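PDB 1O75: putative DD-carboxypeptidase TP_0574 from Treponema pallidum, which is a penicillin-binding lipoprotein with zinc-dependent carboxypeptidase activity, possibly trimming peptidoglycan peptides to limit their cross-linking. Local coordinates for residues Val214-Thr219 against Ser232-Arg237; Tyr313-Ile318 against Ala327-Leu332; Arg246-Tyr251 against Pro292-Gly297. The protein carries 2 engineered substitutions. All coordinates share one frame; numbering follows the deposited sequence.

Contact 1: Val214-Thr219 against Ser232-Arg237; sequences VDTVGT and SVMLKR
The aliphatic chain of K236 lies across D215, its CG 3.9 Å from D215 CB and its CD 3.9 Å from D215 CG. The lysine CG sits between its own backbone N and carbonyl carbon (chi1 68°) and the chain beyond is extended, consistent with an ammonium that passes the carboxylate: NZ is 4.5 Å from D215 OD1, too far for a salt bridge. One water lies between them, within bonding distance of OD1 and accepting from NZ. A second water, donating to D215 OD2 and L235 O, ties the carboxylate to the strand backbone.

Next along, T216 and M234 run side by side, T216 OG1 being 3.5 Å from M234 CB. M234 then bends at both following torsions, leading its sulfur end away from T216; its side chain touches a sulfated sugar. V217 and V233 share a face; at the corner beside it V214 CG2 makes a loose contact with V233 CG1. Backbone bonds hold the rest: G218 and S232 exchange a matched pair, each 2.8 Å between N and O, and M234 N donates to T216 O. M234 O takes a 2.7 Å bond from D215 N and only a weak one from T216 N. Two residues thus face one, the signature of a classic beta bulge, here in the antiparallel hairpin of strands 212-220 and 229-237.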
ATOM      1  N   VAL B 214     -16.904   8.229   8.157  1.00 29.86           N
ATOM      2  CA  VAL B 214     -15.525   8.610   7.923  1.00 31.43           C
ATOM      3  C   VAL B 214     -14.646   8.230   9.108  1.00 32.59           C
ATOM      4  O   VAL B 214     -15.022   8.452  10.253  1.00 33.80           O
ATOM      5  CB  VAL B 214     -15.401  10.151   7.731  1.00 33.41           C
ATOM      6  CG1 VAL B 214     -13.916  10.553   7.680  1.00 30.47           C
ATOM      7  CG2 VAL B 214     -16.134  10.578   6.469  1.00 29.17           C
ATOM      8  N   ASP B 215     -13.477   7.654   8.842  1.00 32.17           N
ATOM      9  CA  ASP B 215     -12.548   7.337   9.929  1.00 33.23           C
ATOM     10  C   ASP B 215     -11.605   8.550   9.929  1.00 33.57           C
ATOM     11  O   ASP B 215     -11.525   9.298  10.906  1.00 33.49           O
ATOM     12  CB  ASP B 215     -11.804   6.031   9.627  1.00 33.93           C
ATOM     13  CG  ASP B 215     -10.818   5.644  10.723  1.00 37.79           C
ATOM     14  OD1 ASP B 215     -10.665   6.410  11.694  1.00 38.87           O
ATOM     15  OD2 ASP B 215     -10.200   4.565  10.605  1.00 38.55           O
ATOM     16  N   THR B 216     -10.912   8.753   8.817  1.00 32.02           N
ATOM     17  CA  THR B 216     -10.017   9.906   8.643  1.00 32.34           C
ATOM     18  C   THR B 216     -10.019  10.281   7.165  1.00 32.53           C
ATOM     19  O   THR B 216     -10.448   9.483   6.311  1.00 32.01           O
ATOM     20  CB  THR B 216      -8.553   9.610   9.013  1.00 34.12           C
ATOM     21  OG1 THR B 216      -8.056   8.554   8.177  1.00 37.91           O
ATOM     22  CG2 THR B 216      -8.426   9.225  10.484  1.00 35.56           C
ATOM     23  N   VAL B 217      -9.538  11.486   6.861  1.00 33.16           N
ATOM     24  CA  VAL B 217      -9.467  11.963   5.483  1.00 34.93           C
ATOM     25  C   VAL B 217      -8.084  12.516   5.226  1.00 37.12           C
ATOM     26  O   VAL B 217      -7.619  13.374   5.979  1.00 37.76           O
ATOM     27  CB  VAL B 217     -10.435  13.122   5.209  1.00 37.55           C
ATOM     28  CG1 VAL B 217     -10.275  13.579   3.762  1.00 36.42           C
ATOM     29  CG2 VAL B 217     -11.862  12.706   5.489  1.00 37.57           C
ATOM     30  N   GLY B 218      -7.444  12.031   4.165  1.00 35.62           N
ATOM     31  CA  GLY B 218      -6.118  12.511   3.793  1.00 36.58           C
ATOM     32  C   GLY B 218      -6.225  13.376   2.536  1.00 36.54           C
ATOM     33  O   GLY B 218      -7.169  13.224   1.763  1.00 34.97           O
ATOM     34  N   THR B 219      -5.262  14.270   2.326  1.00 35.71           N
ATOM     35  CA  THR B 219      -5.275  15.153   1.170  1.00 37.73           C
ATOM     36  C   THR B 219      -3.927  15.087   0.453  1.00 38.15           C
ATOM     37  O   THR B 219      -2.880  15.029   1.100  1.00 37.68           O
ATOM     38  CB  THR B 219      -5.571  16.603   1.620  1.00 39.24           C
ATOM     39  OG1 THR B 219      -6.913  16.668   2.106  1.00 44.97           O
ATOM     40  CG2 THR B 219      -5.441  17.578   0.464  1.00 43.97           C
ATOM     41  N   SER B 232      -8.384  11.303   0.215  1.00 29.03           N
ATOM     42  CA  SER B 232      -8.411   9.878   0.485  1.00 31.61           C
ATOM     43  C   SER B 232      -9.274   9.683   1.711  1.00 30.81           C
ATOM     44  O   SER B 232      -8.869  10.027   2.825  1.00 30.88           O
ATOM     45  CB  SER B 232      -7.002   9.359   0.781  1.00 35.43           C
ATOM     46  OG  SER B 232      -6.265   9.282  -0.419  1.00 47.38           O
ATOM     47  N   VAL B 233     -10.460   9.134   1.516  1.00 28.54           N
ATOM     48  CA  VAL B 233     -11.343   8.936   2.640  1.00 29.61           C
ATOM     49  C   VAL B 233     -11.171   7.528   3.225  1.00 30.45           C
ATOM     50  O   VAL B 233     -11.452   6.540   2.548  1.00 29.78           O
ATOM     51  CB  VAL B 233     -12.820   9.155   2.202  1.00 30.22           C
ATOM     52  CG1 VAL B 233     -13.759   9.019   3.398  1.00 29.56           C
ATOM     53  CG2 VAL B 233     -12.976  10.531   1.542  1.00 30.02           C
ATOM     54  N   MET B 234     -10.673   7.433   4.455  1.00 29.19           N
ATOM     55  CA  MET B 234     -10.553   6.128   5.110  1.00 30.26           C
ATOM     56  C   MET B 234     -11.888   5.912   5.814  1.00 28.38           C
ATOM     57  O   MET B 234     -12.413   6.827   6.455  1.00 29.96           O
ATOM     58  CB  MET B 234      -9.408   6.130   6.114  1.00 32.19           C
ATOM     59  CG  MET B 234      -8.035   6.217   5.456  1.00 41.33           C
ATOM     60  SD  MET B 234      -7.531   4.618   4.801  1.00 46.92           S
ATOM     61  CE  MET B 234      -7.133   3.771   6.391  1.00 47.71           C
ATOM     62  N   LEU B 235     -12.435   4.707   5.708  1.00 28.22           N
ATOM     63  CA  LEU B 235     -13.752   4.400   6.280  1.00 27.50           C
ATOM     64  C   LEU B 235     -13.765   3.454   7.484  1.00 27.57           C
ATOM     65  O   LEU B 235     -12.837   2.659   7.672  1.00 26.04           O
ATOM     66  CB  LEU B 235     -14.623   3.793   5.178  1.00 26.51           C
ATOM     67  CG  LEU B 235     -14.767   4.660   3.917  1.00 29.79           C
ATOM     68  CD1 LEU B 235     -15.361   3.832   2.801  1.00 28.13           C
ATOM     69  CD2 LEU B 235     -15.677   5.864   4.197  1.00 26.65           C
ATOM     70  N   LYS B 236     -14.806   3.560   8.310  1.00 26.93           N
ATOM     71  CA  LYS B 236     -14.980   2.650   9.444  1.00 28.41           C
ATOM     72  C   LYS B 236     -16.482   2.449   9.624  1.00 30.08           C
ATOM     73  O   LYS B 236     -17.293   3.119   8.971  1.00 29.12           O
ATOM     74  CB  LYS B 236     -14.325   3.188  10.730  1.00 30.11           C
ATOM     75  CG  LYS B 236     -14.972   4.436  11.323  1.00 32.81           C
ATOM     76  CD  LYS B 236     -14.199   4.921  12.562  1.00 33.53           C
ATOM     77  CE  LYS B 236     -14.943   6.058  13.274  1.00 35.40           C
ATOM     78  NZ  LYS B 236     -14.177   6.537  14.452  1.00 33.48           N
ATOM     79  N   ARG B 237     -16.862   1.514  10.482  1.00 30.10           N
ATOM     80  CA  ARG B 237     -18.269   1.241  10.682  1.00 32.23           C
ATOM     81  C   ARG B 237     -18.890   2.294  11.580  1.00 32.31           C
ATOM     82  O   ARG B 237     -18.207   2.881  12.434  1.00 30.91           O
ATOM     83  CB  ARG B 237     -18.459  -0.157  11.283  1.00 34.75           C
ATOM     84  CG  ARG B 237     -19.659  -0.896  10.699  1.00 39.76           C
ATOM     85  CD  ARG B 237     -19.650  -2.383  11.075  1.00 40.87           C
ATOM     86  NE  ARG B 237     -19.750  -2.563  12.519  1.00 44.43           N
ATOM     87  CZ  ARG B 237     -19.638  -3.735  13.133  1.00 46.38           C
ATOM     88  NH1 ARG B 237     -19.423  -4.833  12.417  1.00 47.59           N
ATOM     89  NH2 ARG B 237     -19.726  -3.807  14.460  1.00 45.92           N
TER
HETATM   90  O   HOH W   1     -10.024   3.111   8.217  1.00 36.20           O
HETATM   91  O   HOH W   2     -11.768   7.950  13.453  1.00 47.88           O

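Contact 2: Tyr313-Ile318 against Ala327-Leu332; sequences YRLTLI and ADVRFL
Y313-L315 pairs with A327-V329 in an antiparallel beta hairpin of strands 311-319 and 325-331, the latter outermost within this chain in its four-stranded sheet. Backbone bonds fix the register: Y313 N to V329 O is 2.9 Å and V329 N to Y313 O 3.0 Å, while L315 N to A327 O is 2.7 Å and A327 N to L315 O 2.8 Å. R314 and D328 form the non-hydrogen-bonded pair between these two.

Apolar contacts occupy the face bearing Y313, L315, A327 and V329, where V329 CG1 touches both Y313 CB and L315 CD1. Beyond V329, the F331 ring puts CE2 over one face of the Y313 ring, with the centroids 5.3 Å apart and the planes at 44°, an oblique meeting; Y262 stacks on Y313 as well. The nearest atoms are Y313 CD1 and F331 CD2, at 3.6 Å. The tyrosine hydroxyl is engaged by G309 O.

Ionic contact belongs to the other face. A bend at chi3 (-69°) turns the R314 guanidinium side-on to the D328 carboxylate, the two planes only 19° apart. Each oxygen is met on its syn side: R314 NE lies 2.8 Å from D328 OD1, and R314 NH2 lies 2.8 Å from D328 OD2.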
ATOM      1  N   TYR B 313     -14.500  21.889   0.240  1.00 24.26           N
ATOM      2  CA  TYR B 313     -15.397  20.990  -0.437  1.00 24.29           C
ATOM      3  C   TYR B 313     -16.072  20.051   0.547  1.00 23.90           C
ATOM      4  O   TYR B 313     -15.551  19.757   1.621  1.00 24.00           O
ATOM      5  CB  TYR B 313     -14.654  20.133  -1.478  1.00 21.86           C
ATOM      6  CG  TYR B 313     -14.170  20.890  -2.690  1.00 24.30           C
ATOM      7  CD1 TYR B 313     -13.010  21.670  -2.640  1.00 21.60           C
ATOM      8  CD2 TYR B 313     -14.878  20.832  -3.887  1.00 22.29           C
ATOM      9  CE1 TYR B 313     -12.575  22.373  -3.777  1.00 22.78           C
ATOM     10  CE2 TYR B 313     -14.457  21.523  -5.003  1.00 25.21           C
ATOM     11  CZ  TYR B 313     -13.304  22.290  -4.946  1.00 23.32           C
ATOM     12  OH  TYR B 313     -12.908  22.950  -6.089  1.00 25.72           O
ATOM     13  N   ARG B 314     -17.241  19.586   0.151  1.00 23.70           N
ATOM     14  CA  ARG B 314     -17.991  18.620   0.932  1.00 23.66           C
ATOM     15  C   ARG B 314     -18.221  17.495  -0.066  1.00 23.29           C
ATOM     16  O   ARG B 314     -18.829  17.724  -1.117  1.00 24.61           O
ATOM     17  CB  ARG B 314     -19.336  19.201   1.392  1.00 25.48           C
ATOM     18  CG  ARG B 314     -20.269  18.154   1.992  1.00 26.53           C
ATOM     19  CD  ARG B 314     -21.294  18.792   2.949  1.00 28.70           C
ATOM     20  NE  ARG B 314     -20.638  19.294   4.162  1.00 27.40           N
ATOM     21  CZ  ARG B 314     -21.172  20.180   4.994  1.00 28.45           C
ATOM     22  NH1 ARG B 314     -22.388  20.682   4.757  1.00 26.17           N
ATOM     23  NH2 ARG B 314     -20.490  20.568   6.062  1.00 24.50           N
ATOM     24  N   LEU B 315     -17.725  16.301   0.257  1.00 22.80           N
ATOM     25  CA  LEU B 315     -17.855  15.129  -0.615  1.00 24.37           C
ATOM     26  C   LEU B 315     -18.939  14.207  -0.070  1.00 22.72           C
ATOM     27  O   LEU B 315     -18.957  13.913   1.118  1.00 24.30           O
ATOM     28  CB  LEU B 315     -16.524  14.332  -0.646  1.00 23.08           C
ATOM     29  CG  LEU B 315     -15.243  15.149  -0.742  1.00 25.55           C
ATOM     30  CD1 LEU B 315     -14.028  14.228  -0.833  1.00 26.49           C
ATOM     31  CD2 LEU B 315     -15.321  16.058  -1.952  1.00 24.31           C
ATOM     32  N   THR B 316     -19.825  13.740  -0.934  1.00 21.83           N
ATOM     33  CA  THR B 316     -20.854  12.822  -0.480  1.00 23.51           C
ATOM     34  C   THR B 316     -20.728  11.510  -1.267  1.00 21.57           C
ATOM     35  O   THR B 316     -20.973  11.493  -2.459  1.00 22.11           O
ATOM     36  CB  THR B 316     -22.270  13.420  -0.694  1.00 25.84           C
ATOM     37  OG1 THR B 316     -22.370  14.649   0.042  1.00 25.33           O
ATOM     38  CG2 THR B 316     -23.364  12.447  -0.180  1.00 25.47           C
ATOM     39  N   LEU B 317     -20.356  10.428  -0.580  1.00 22.61           N
ATOM     40  CA  LEU B 317     -20.216   9.097  -1.201  1.00 23.09           C
ATOM     41  C   LEU B 317     -21.599   8.446  -1.271  1.00 22.54           C
ATOM     42  O   LEU B 317     -22.279   8.333  -0.262  1.00 23.15           O
ATOM     43  CB  LEU B 317     -19.299   8.210  -0.342  1.00 25.94           C
ATOM     44  CG  LEU B 317     -17.779   8.304  -0.500  1.00 30.17           C
ATOM     45  CD1 LEU B 317     -17.337   9.688  -0.773  1.00 32.61           C
ATOM     46  CD2 LEU B 317     -17.128   7.744   0.751  1.00 31.26           C
ATOM     47  N   ILE B 318     -21.977   7.984  -2.454  1.00 24.45           N
ATOM     48  CA  ILE B 318     -23.276   7.384  -2.698  1.00 25.53           C
ATOM     49  C   ILE B 318     -23.158   5.901  -3.059  1.00 26.08           C
ATOM     50  O   ILE B 318     -22.529   5.537  -4.056  1.00 26.82           O
ATOM     51  CB  ILE B 318     -23.978   8.164  -3.820  1.00 24.60           C
ATOM     52  CG1 ILE B 318     -24.182   9.627  -3.346  1.00 25.84           C
ATOM     53  CG2 ILE B 318     -25.296   7.501  -4.174  1.00 24.51           C
ATOM     54  CD1 ILE B 318     -24.526  10.574  -4.469  1.00 25.24           C
ATOM     55  N   ALA B 327     -17.958  13.844   3.743  1.00 23.42           N
ATOM     56  CA  ALA B 327     -16.627  14.223   4.208  1.00 25.85           C
ATOM     57  C   ALA B 327     -16.281  15.638   3.777  1.00 26.23           C
ATOM     58  O   ALA B 327     -16.473  15.998   2.617  1.00 24.50           O
ATOM     59  CB  ALA B 327     -15.579  13.244   3.653  1.00 27.27           C
ATOM     60  N   ASP B 328     -15.767  16.434   4.708  1.00 23.94           N
ATOM     61  CA  ASP B 328     -15.364  17.795   4.397  1.00 25.71           C
ATOM     62  C   ASP B 328     -13.833  17.853   4.275  1.00 27.88           C
ATOM     63  O   ASP B 328     -13.109  17.309   5.120  1.00 28.27           O
ATOM     64  CB  ASP B 328     -15.831  18.759   5.491  1.00 26.33           C
ATOM     65  CG  ASP B 328     -17.360  18.958   5.492  1.00 28.14           C
ATOM     66  OD1 ASP B 328     -18.014  18.533   4.521  1.00 28.13           O
ATOM     67  OD2 ASP B 328     -17.896  19.551   6.454  1.00 31.03           O
ATOM     68  N   VAL B 329     -13.348  18.512   3.232  1.00 25.87           N
ATOM     69  CA  VAL B 329     -11.912  18.617   3.022  1.00 26.76           C
ATOM     70  C   VAL B 329     -11.574  19.972   2.429  1.00 26.61           C
ATOM     71  O   VAL B 329     -12.407  20.606   1.789  1.00 28.12           O
ATOM     72  CB  VAL B 329     -11.413  17.492   2.058  1.00 28.25           C
ATOM     73  CG1 VAL B 329     -12.025  17.666   0.659  1.00 27.36           C
ATOM     74  CG2 VAL B 329      -9.917  17.561   1.947  1.00 34.48           C
ATOM     75  N   ARG B 330     -10.349  20.422   2.637  1.00 27.12           N
ATOM     76  CA  ARG B 330      -9.935  21.707   2.082  1.00 27.64           C
ATOM     77  C   ARG B 330      -8.744  21.517   1.144  1.00 27.92           C
ATOM     78  O   ARG B 330      -7.790  20.823   1.490  1.00 28.12           O
ATOM     79  CB  ARG B 330      -9.540  22.679   3.203  1.00 28.19           C
ATOM     80  CG  ARG B 330      -9.147  24.074   2.663  1.00 32.67           C
ATOM     81  CD  ARG B 330      -8.444  24.918   3.722  1.00 33.34           C
ATOM     82  NE  ARG B 330      -7.881  26.124   3.118  1.00 37.40           N
ATOM     83  CZ  ARG B 330      -7.073  26.961   3.762  1.00 38.84           C
ATOM     84  NH1 ARG B 330      -6.734  26.715   5.020  1.00 36.08           N
ATOM     85  NH2 ARG B 330      -6.623  28.047   3.156  1.00 40.17           N
ATOM     86  N   PHE B 331      -8.817  22.099  -0.048  1.00 28.89           N
ATOM     87  CA  PHE B 331      -7.699  22.012  -0.981  1.00 30.31           C
ATOM     88  C   PHE B 331      -7.044  23.404  -1.005  1.00 31.84           C
ATOM     89  O   PHE B 331      -7.687  24.400  -1.301  1.00 30.75           O
ATOM     90  CB  PHE B 331      -8.168  21.601  -2.378  1.00 28.37           C
ATOM     91  CG  PHE B 331      -8.813  20.231  -2.433  1.00 28.20           C
ATOM     92  CD1 PHE B 331      -8.293  19.172  -1.691  1.00 30.58           C
ATOM     93  CD2 PHE B 331      -9.907  19.994  -3.281  1.00 28.24           C
ATOM     94  CE1 PHE B 331      -8.846  17.880  -1.788  1.00 30.64           C
ATOM     95  CE2 PHE B 331     -10.473  18.713  -3.396  1.00 31.50           C
ATOM     96  CZ  PHE B 331      -9.938  17.651  -2.643  1.00 30.43           C
ATOM     97  N   LEU B 332      -5.759  23.444  -0.675  1.00 35.29           N
ATOM     98  CA  LEU B 332      -4.993  24.681  -0.607  1.00 37.26           C
ATOM     99  C   LEU B 332      -4.701  25.334  -1.945  1.00 39.28           C
ATOM    100  O   LEU B 332      -4.701  24.673  -2.983  1.00 37.90           O
ATOM    101  CB  LEU B 332      -3.671  24.420   0.127  1.00 37.36           C
ATOM    102  CG  LEU B 332      -3.884  24.032   1.593  1.00 38.63           C
ATOM    103  CD1 LEU B 332      -2.613  23.445   2.167  1.00 38.52           C
ATOM    104  CD2 LEU B 332      -4.339  25.274   2.390  1.00 37.63           C
TER

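Contact 3: Arg246-Tyr251 against Pro292-Gly297; sequences REFIDY and PRISCG. With XE (xenon), chain F.
F248 lays one face of its ring on P292, whose CA lies 3.5 Å from the ring centroid and 21° off the normal, within the geometry of a CH-pi contact. The proline atom is displaced toward the rim, so the closest approach is on the CD1 and CE1 side of the ring; F248 CD1 also reaches P292 CB at 3.5 Å. With CG anti to the backbone N (chi1 176°), the phenyl group projects from helix 245-252 toward the start of strand 293-298. Its far end, CZ, meets R293 O edge-on at 3.5 Å. One turn further along the helix, Y251 uses a ring edge: its CE2 is 3.4 Å from I294 CD1, which lies in the plane of the ring. Here the two side chains cross at about a right angle. Y322 adds an edge-to-face ring pair to Y251, and L235 touches both Y251 and I294.

Away from this tight patch the contact is looser, F248 CE1 and I294 CG1 being 4.4 Å apart. The axes of the two segments are 10.7 Å apart, spanned by the side chains of F248 and Y251. R293 points away from the helix; its partly exposed side chain reaches a bound sulfated sugar, with NH2 in a salt bridge to a sulfate oxygen. At the other end of the strand, C296 O is 3.4 Å from a xenon atom, and G297 C and C296 CB also border this site, well clear of the helix.

The helix-strand junction is therefore largely apolar: one ring face, two ring edges and aliphatic carbons, with the R293 carbonyl oxygen the polar atom at the F248 edge, while the polar end of R293 is spent on the anion. Cohesion here probably depends on close fit rather than on directed bonds.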
ATOM      1  N   ARG B 246     -14.161  -8.096   4.275  1.00 30.66           N
ATOM      2  CA  ARG B 246     -15.471  -8.389   3.715  1.00 31.75           C
ATOM      3  C   ARG B 246     -16.440  -7.199   3.796  1.00 28.91           C
ATOM      4  O   ARG B 246     -17.184  -6.931   2.854  1.00 28.28           O
ATOM      5  CB  ARG B 246     -16.083  -9.608   4.411  1.00 33.81           C
ATOM      6  CG  ARG B 246     -17.540  -9.846   4.053  1.00 41.39           C
ATOM      7  CD  ARG B 246     -17.834 -11.331   3.956  1.00 51.23           C
ATOM      8  NE  ARG B 246     -17.166 -12.057   5.028  1.00 58.87           N
ATOM      9  CZ  ARG B 246     -16.876 -13.354   4.991  1.00 62.29           C
ATOM     10  NH1 ARG B 246     -17.201 -14.083   3.928  1.00 63.92           N
ATOM     11  NH2 ARG B 246     -16.231 -13.917   6.009  1.00 64.24           N
ATOM     12  N   GLU B 247     -16.437  -6.489   4.914  1.00 28.26           N
ATOM     13  CA  GLU B 247     -17.338  -5.339   5.033  1.00 29.25           C
ATOM     14  C   GLU B 247     -16.959  -4.228   4.041  1.00 29.01           C
ATOM     15  O   GLU B 247     -17.828  -3.573   3.482  1.00 30.90           O
ATOM     16  CB  GLU B 247     -17.352  -4.811   6.477  1.00 27.87           C
ATOM     17  CG  GLU B 247     -18.091  -5.768   7.457  1.00 32.67           C
ATOM     18  CD  GLU B 247     -17.867  -5.398   8.914  1.00 35.68           C
ATOM     19  OE1 GLU B 247     -16.787  -4.863   9.242  1.00 35.72           O
ATOM     20  OE2 GLU B 247     -18.762  -5.652   9.742  1.00 39.15           O
ATOM     21  N   PHE B 248     -15.675  -4.022   3.809  1.00 27.74           N
ATOM     22  CA  PHE B 248     -15.260  -2.990   2.866  1.00 28.88           C
ATOM     23  C   PHE B 248     -15.616  -3.399   1.454  1.00 28.80           C
ATOM     24  O   PHE B 248     -16.115  -2.596   0.662  1.00 27.06           O
ATOM     25  CB  PHE B 248     -13.756  -2.735   2.952  1.00 29.01           C
ATOM     26  CG  PHE B 248     -13.265  -1.738   1.935  1.00 30.13           C
ATOM     27  CD1 PHE B 248     -13.676  -0.401   1.990  1.00 29.53           C
ATOM     28  CD2 PHE B 248     -12.417  -2.140   0.910  1.00 30.80           C
ATOM     29  CE1 PHE B 248     -13.240   0.517   1.034  1.00 30.69           C
ATOM     30  CE2 PHE B 248     -11.977  -1.236  -0.049  1.00 28.53           C
ATOM     31  CZ  PHE B 248     -12.384   0.091   0.009  1.00 29.46           C
ATOM     32  N   ILE B 249     -15.377  -4.663   1.121  1.00 26.73           N
ATOM     33  CA  ILE B 249     -15.713  -5.122  -0.214  1.00 25.88           C
ATOM     34  C   ILE B 249     -17.217  -4.991  -0.497  1.00 26.81           C
ATOM     35  O   ILE B 249     -17.616  -4.600  -1.593  1.00 26.40           O
ATOM     36  CB  ILE B 249     -15.226  -6.581  -0.408  1.00 26.15           C
ATOM     37  CG1 ILE B 249     -13.702  -6.574  -0.488  1.00 27.54           C
ATOM     38  CG2 ILE B 249     -15.813  -7.189  -1.680  1.00 28.10           C
ATOM     39  CD1 ILE B 249     -13.161  -5.721  -1.616  1.00 29.59           C
ATOM     40  N   ASP B 250     -18.056  -5.320   0.482  1.00 27.90           N
ATOM     41  CA  ASP B 250     -19.499  -5.208   0.273  1.00 29.45           C
ATOM     42  C   ASP B 250     -19.829  -3.746  -0.054  1.00 28.17           C
ATOM     43  O   ASP B 250     -20.697  -3.459  -0.872  1.00 29.27           O
ATOM     44  CB  ASP B 250     -20.281  -5.631   1.526  1.00 30.79           C
ATOM     45  CG  ASP B 250     -20.343  -7.149   1.703  1.00 39.48           C
ATOM     46  OD1 ASP B 250     -20.165  -7.887   0.708  1.00 42.09           O
ATOM     47  OD2 ASP B 250     -20.595  -7.613   2.837  1.00 42.70           O
ATOM     48  N   TYR B 251     -19.137  -2.823   0.592  1.00 26.42           N
ATOM     49  CA  TYR B 251     -19.397  -1.416   0.315  1.00 27.31           C
ATOM     50  C   TYR B 251     -18.965  -1.012  -1.110  1.00 26.57           C
ATOM     51  O   TYR B 251     -19.774  -0.474  -1.868  1.00 27.80           O
ATOM     52  CB  TYR B 251     -18.693  -0.522   1.333  1.00 25.35           C
ATOM     53  CG  TYR B 251     -19.010   0.962   1.123  1.00 27.71           C
ATOM     54  CD1 TYR B 251     -20.245   1.486   1.512  1.00 27.45           C
ATOM     55  CD2 TYR B 251     -18.084   1.825   0.518  1.00 27.59           C
ATOM     56  CE1 TYR B 251     -20.562   2.842   1.315  1.00 26.20           C
ATOM     57  CE2 TYR B 251     -18.389   3.192   0.304  1.00 26.89           C
ATOM     58  CZ  TYR B 251     -19.631   3.686   0.706  1.00 28.35           C
ATOM     59  OH  TYR B 251     -19.976   4.998   0.457  1.00 25.78           O
ATOM     60  N   PRO B 292      -9.602   0.138   3.747  1.00 31.10           N
ATOM     61  CA  PRO B 292     -10.931   0.695   3.460  1.00 31.64           C
ATOM     62  C   PRO B 292     -10.866   2.157   3.032  1.00 32.64           C
ATOM     63  O   PRO B 292     -11.321   3.064   3.738  1.00 33.54           O
ATOM     64  CB  PRO B 292     -11.674   0.473   4.783  1.00 29.86           C
ATOM     65  CG  PRO B 292     -10.595   0.760   5.799  1.00 34.25           C
ATOM     66  CD  PRO B 292      -9.343   0.093   5.203  1.00 33.42           C
ATOM     67  N   ARG B 293     -10.300   2.381   1.858  1.00 33.14           N
ATOM     68  CA  ARG B 293     -10.113   3.730   1.357  1.00 33.20           C
ATOM     69  C   ARG B 293     -10.817   4.000   0.031  1.00 32.47           C
ATOM     70  O   ARG B 293     -10.893   3.125  -0.834  1.00 31.51           O
ATOM     71  CB  ARG B 293      -8.603   3.964   1.202  1.00 36.14           C
ATOM     72  CG  ARG B 293      -8.171   5.212   0.450  1.00 40.67           C
ATOM     73  CD  ARG B 293      -6.638   5.292   0.438  1.00 46.65           C
ATOM     74  NE  ARG B 293      -6.074   4.062  -0.114  1.00 51.39           N
ATOM     75  CZ  ARG B 293      -4.975   3.446   0.319  1.00 51.96           C
ATOM     76  NH1 ARG B 293      -4.270   3.930   1.335  1.00 52.32           N
ATOM     77  NH2 ARG B 293      -4.591   2.319  -0.268  1.00 52.76           N
ATOM     78  N   ILE B 294     -11.370   5.196  -0.112  1.00 30.16           N
ATOM     79  CA  ILE B 294     -11.972   5.598  -1.375  1.00 27.75           C
ATOM     80  C   ILE B 294     -11.360   6.955  -1.645  1.00 28.39           C
ATOM     81  O   ILE B 294     -11.352   7.812  -0.762  1.00 27.21           O
ATOM     82  CB  ILE B 294     -13.490   5.692  -1.302  1.00 31.53           C
ATOM     83  CG1 ILE B 294     -14.056   4.279  -1.084  1.00 32.46           C
ATOM     84  CG2 ILE B 294     -14.049   6.269  -2.623  1.00 29.29           C
ATOM     85  CD1 ILE B 294     -15.511   4.181  -1.300  1.00 36.55           C
ATOM     86  N   SER B 295     -10.795   7.138  -2.838  1.00 26.52           N
ATOM     87  CA  SER B 295     -10.164   8.410  -3.189  1.00 26.81           C
ATOM     88  C   SER B 295     -10.996   9.192  -4.207  1.00 26.59           C
ATOM     89  O   SER B 295     -11.583   8.611  -5.127  1.00 24.33           O
ATOM     90  CB  SER B 295      -8.764   8.154  -3.729  1.00 29.90           C
ATOM     91  OG  SER B 295      -7.996   7.483  -2.736  1.00 32.20           O
ATOM     92  N   CYS B 296     -11.043  10.507  -4.022  1.00 26.66           N
ATOM     93  CA  CYS B 296     -11.813  11.416  -4.876  1.00 28.45           C
ATOM     94  C   CYS B 296     -10.858  12.509  -5.311  1.00 28.37           C
ATOM     95  O   CYS B 296     -10.191  13.097  -4.469  1.00 30.35           O
ATOM     96  CB  CYS B 296     -12.936  12.084  -4.061  1.00 28.28           C
ATOM     97  SG  CYS B 296     -14.053  10.923  -3.340  1.00 37.87           S
ATOM     98  N   GLY B 297     -10.810  12.788  -6.606  1.00 26.86           N
ATOM     99  CA  GLY B 297      -9.929  13.830  -7.079  1.00 25.73           C
ATOM    100  C   GLY B 297     -10.646  14.851  -7.930  1.00 25.08           C
ATOM    101  O   GLY B 297     -11.790  14.635  -8.353  1.00 24.47           O
TER
HETATM  102 XE    XE F1415     -12.095  15.911  -4.600  0.50 34.76          XE

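Overall arrangement
All three contacts lie in domain C, a member of the E-set clan, and sample two antiparallel sheets and a helix. Contact 1 and the strand of contact 3 belong to one sheet, the contact centres about 10 Å apart: V233 N to I294 O and L235 N to P292 O, both 2.8 Å, are probable hydrogen bonds. Contact 2 belongs to the other sheet, its centre about 11 Å from that of contact 1; T219 CG2 reaches F331 CD1 at 3.9 Å. Contacts 2 and 3 are about 16 Å apart between centres, yet Y251 OH touches L317 CB at 3.4 Å. Their F331, C296 and G297 border one xenon site, whereas M234 and R293 meet sulfated sugar.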